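Local coordinates for outer membrane protein OMP121 (Bacteroides thetaiotaomicron, PDB 5FQ8), which probably takes up nutrients across the outer membrane as a TonB-dependent receptor, a beta-barrel closed by a plug domain, at residues B[830-838]-B[895-903]. Residues are numbered along the deposited sequence; the frame is centred on the assembly and turned at random.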
loop_
_atom_site.group_PDB
_atom_site.type_symbol
_atom_site.label_atom_id
_atom_site.label_comp_id
_atom_site.label_asym_id
_atom_site.label_seq_id
_atom_site.Cartn_x
_atom_site.Cartn_y
_atom_site.Cartn_z
ATOM N N TYR B 830 -3.293 7.810 -33.954
ATOM C CA TYR B 830 -2.007 8.314 -33.491
ATOM C C TYR B 830 -1.014 7.175 -33.363
ATOM O O TYR B 830 -1.331 6.126 -32.802
ATOM C CB TYR B 830 -2.121 9.017 -32.140
ATOM C CG TYR B 830 -0.742 9.347 -31.590
ATOM C CD1 TYR B 830 -0.069 10.481 -32.012
ATOM C CD2 TYR B 830 -0.091 8.499 -30.692
ATOM C CE1 TYR B 830 1.187 10.773 -31.560
ATOM C CE2 TYR B 830 1.177 8.790 -30.231
ATOM C CZ TYR B 830 1.805 9.937 -30.670
ATOM O OH TYR B 830 3.069 10.259 -30.242
ATOM N N SER B 831 0.210 7.393 -33.821
ATOM C CA SER B 831 1.217 6.342 -33.766
ATOM C C SER B 831 2.497 6.842 -33.118
ATOM O O SER B 831 3.273 7.550 -33.758
ATOM C CB SER B 831 1.510 5.806 -35.155
ATOM O OG SER B 831 2.777 5.199 -35.131
ATOM N N ARG B 832 2.756 6.420 -31.876
ATOM C CA ARG B 832 4.015 6.783 -31.228
ATOM C C ARG B 832 5.197 6.040 -31.830
ATOM O O ARG B 832 6.340 6.442 -31.616
ATOM C CB ARG B 832 3.944 6.530 -29.712
ATOM C CG ARG B 832 4.998 7.269 -28.881
ATOM C CD ARG B 832 5.223 6.695 -27.496
ATOM N NE ARG B 832 6.232 7.456 -26.763
ATOM C CZ ARG B 832 7.511 7.120 -26.671
ATOM N NH1 ARG B 832 7.946 6.025 -27.225
ATOM N NH2 ARG B 832 8.359 7.887 -26.027
ATOM N N THR B 833 4.944 4.976 -32.592
ATOM C CA THR B 833 6.032 4.261 -33.243
ATOM C C THR B 833 6.634 5.080 -34.370
ATOM O O THR B 833 7.849 5.053 -34.590
ATOM C CB THR B 833 5.535 2.924 -33.766
ATOM O OG1 THR B 833 4.847 2.233 -32.729
ATOM C CG2 THR B 833 6.685 2.094 -34.211
ATOM N N LYS B 834 5.801 5.814 -35.095
ATOM C CA LYS B 834 6.331 6.780 -36.040
ATOM C C LYS B 834 6.950 7.957 -35.303
ATOM O O LYS B 834 8.024 8.436 -35.677
ATOM C CB LYS B 834 5.221 7.241 -36.984
ATOM C CG LYS B 834 5.676 8.096 -38.131
ATOM C CD LYS B 834 4.511 8.779 -38.805
ATOM C CE LYS B 834 4.963 9.569 -40.003
ATOM N NZ LYS B 834 3.821 10.217 -40.685
ATOM N N ASP B 835 6.306 8.403 -34.229
ATOM C CA ASP B 835 6.827 9.503 -33.427
ATOM C C ASP B 835 8.265 9.250 -32.993
ATOM O O ASP B 835 9.156 10.069 -33.235
ATOM C CB ASP B 835 5.936 9.707 -32.203
ATOM C CG ASP B 835 5.860 11.141 -31.770
ATOM O OD1 ASP B 835 6.830 11.888 -31.993
ATOM O OD2 ASP B 835 4.818 11.516 -31.205
ATOM N N ILE B 836 8.508 8.121 -32.331
ATOM C CA ILE B 836 9.818 7.881 -31.756
ATOM C C ILE B 836 10.852 7.652 -32.840
ATOM O O ILE B 836 12.037 7.940 -32.643
ATOM C CB ILE B 836 9.763 6.698 -30.780
ATOM C CG1 ILE B 836 11.069 6.580 -30.024
ATOM C CG2 ILE B 836 9.502 5.431 -31.522
ATOM C CD1 ILE B 836 11.397 7.812 -29.287
ATOM N N ASN B 837 10.427 7.171 -34.007
ATOM C CA ASN B 837 11.378 6.851 -35.054
ATOM C C ASN B 837 11.703 8.047 -35.913
ATOM O O ASN B 837 12.800 8.128 -36.466
ATOM C CB ASN B 837 10.851 5.712 -35.913
ATOM C CG ASN B 837 10.980 4.407 -35.232
ATOM O OD1 ASN B 837 12.060 3.839 -35.146
ATOM N ND2 ASN B 837 9.884 3.929 -34.707
ATOM N N TYR B 838 10.773 8.978 -36.045
ATOM C CA TYR B 838 11.141 10.295 -36.533
ATOM C C TYR B 838 12.115 10.971 -35.578
ATOM O O TYR B 838 13.229 11.336 -35.969
ATOM C CB TYR B 838 9.884 11.132 -36.748
ATOM C CG TYR B 838 9.327 10.991 -38.144
ATOM C CD1 TYR B 838 9.203 9.738 -38.745
ATOM C CD2 TYR B 838 8.930 12.106 -38.864
ATOM C CE1 TYR B 838 8.697 9.607 -40.021
ATOM C CE2 TYR B 838 8.426 11.990 -40.116
ATOM C CZ TYR B 838 8.313 10.738 -40.698
ATOM O OH TYR B 838 7.811 10.628 -41.967
ATOM N N GLY B 895 2.842 18.182 -35.718
ATOM C CA GLY B 895 2.281 17.091 -34.956
ATOM C C GLY B 895 1.409 16.168 -35.785
ATOM O O GLY B 895 1.411 14.949 -35.585
ATOM N N SER B 896 0.651 16.729 -36.723
ATOM C CA SER B 896 -0.242 15.917 -37.531
ATOM C C SER B 896 0.498 14.833 -38.299
ATOM O O SER B 896 -0.119 13.844 -38.699
ATOM C CB SER B 896 -0.994 16.806 -38.488
ATOM O OG SER B 896 -0.058 17.432 -39.333
ATOM N N CYS B 897 1.808 14.989 -38.498
ATOM C CA CYS B 897 2.599 13.953 -39.152
ATOM C C CYS B 897 2.399 12.602 -38.506
ATOM O O CYS B 897 2.523 11.571 -39.170
ATOM C CB CYS B 897 4.073 14.322 -39.116
ATOM S SG CYS B 897 5.188 13.043 -39.639
ATOM N N PHE B 898 2.070 12.580 -37.225
ATOM C CA PHE B 898 2.058 11.341 -36.480
ATOM C C PHE B 898 0.670 10.770 -36.321
ATOM O O PHE B 898 0.515 9.746 -35.663
ATOM C CB PHE B 898 2.718 11.553 -35.128
ATOM C CG PHE B 898 4.113 12.081 -35.233
ATOM C CD1 PHE B 898 5.094 11.347 -35.860
ATOM C CD2 PHE B 898 4.432 13.312 -34.726
ATOM C CE1 PHE B 898 6.364 11.824 -35.972
ATOM C CE2 PHE B 898 5.700 13.796 -34.820
ATOM C CZ PHE B 898 6.675 13.058 -35.447
ATOM N N LEU B 899 -0.335 11.391 -36.914
ATOM C CA LEU B 899 -1.558 10.680 -37.240
ATOM C C LEU B 899 -1.321 9.869 -38.504
ATOM O O LEU B 899 -0.918 10.418 -39.535
ATOM C CB LEU B 899 -2.708 11.656 -37.418
ATOM C CG LEU B 899 -3.120 12.305 -36.112
ATOM C CD1 LEU B 899 -4.062 13.422 -36.370
ATOM C CD2 LEU B 899 -3.769 11.278 -35.239
ATOM N N VAL B 900 -1.554 8.561 -38.418
ATOM C CA VAL B 900 -1.180 7.606 -39.451
ATOM C C VAL B 900 -2.424 6.925 -40.003
ATOM O O VAL B 900 -3.381 6.666 -39.269
ATOM C CB VAL B 900 -0.189 6.584 -38.874
ATOM C CG1 VAL B 900 -0.054 5.392 -39.774
ATOM C CG2 VAL B 900 1.134 7.256 -38.669
ATOM N N ASP B 901 -2.400 6.641 -41.305
ATOM C CA ASP B 901 -3.528 6.013 -41.980
ATOM C C ASP B 901 -3.811 4.627 -41.408
ATOM O O ASP B 901 -2.913 3.796 -41.279
ATOM C CB ASP B 901 -3.230 5.929 -43.479
ATOM C CG ASP B 901 -4.461 5.655 -44.319
ATOM O OD1 ASP B 901 -5.362 4.919 -43.876
ATOM O OD2 ASP B 901 -4.515 6.175 -45.448
ATOM N N LYS B 902 -5.080 4.381 -41.101
ATOM C CA LYS B 902 -5.563 3.161 -40.472
ATOM C C LYS B 902 -5.722 2.014 -41.459
ATOM O O LYS B 902 -5.907 0.874 -41.035
ATOM C CB LYS B 902 -6.906 3.451 -39.800
ATOM C CG LYS B 902 -7.032 3.103 -38.341
ATOM C CD LYS B 902 -8.367 3.590 -37.799
ATOM C CE LYS B 902 -8.893 2.725 -36.648
ATOM N NZ LYS B 902 -7.840 2.405 -35.647
ATOM N N SER B 903 -5.618 2.289 -42.751
ATOM C CA SER B 903 -6.036 1.350 -43.777
ATOM C C SER B 903 -5.055 0.199 -43.895
ATOM O O SER B 903 -3.848 0.373 -43.722
ATOM C CB SER B 903 -6.160 2.075 -45.114
ATOM O OG SER B 903 -7.161 3.074 -45.060
#
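F898 presses its flat ring against the first turns of helix 832-839, where D835 and Y838 receive it. The carboxylate of D835 lies stacked over one ring face, the two planes 14° apart, with OD1 3.6 Å from F898 CE2. Y838 meets the ring differently: the F898 edge points at the tyrosine face in an offset edge-to-face pair, centroids 5.6 Å apart and planes at 81°. An aromatic suits this place because its face and edge serve different partners. With CG beside its own backbone N (chi1 -56°), the F898 side chain leans toward the helix. Cut back to an alanine, this position is likely to lose the ring that fills the space between D835 and Y838, and with it the surface on which the carboxylate lies. C897 SG, on the opposite face of the F898 ring, also touches the Y838 ring obliquely, a sulfur-aromatic contact. The long, flexible lysine suits K834: extended throughout, it runs past V900 CG2 and brings NZ up to the backbone O of C897, a contact modelled too short for its bond to be trusted in detail. Small and polar, S831 serves as N-cap, its OG accepting from K834 N at 3.1 Å, while its own N donates to F898 O at 3.0 Å. Y830 and L899 form an antiparallel non-hydrogen-bonded pair, joining strand 828-831 to strand 899-915; strand 828-831 also runs parallel to strand 965-966, while L899 packs on strand 763-766 and helix 330-335 flanks T833 and I836.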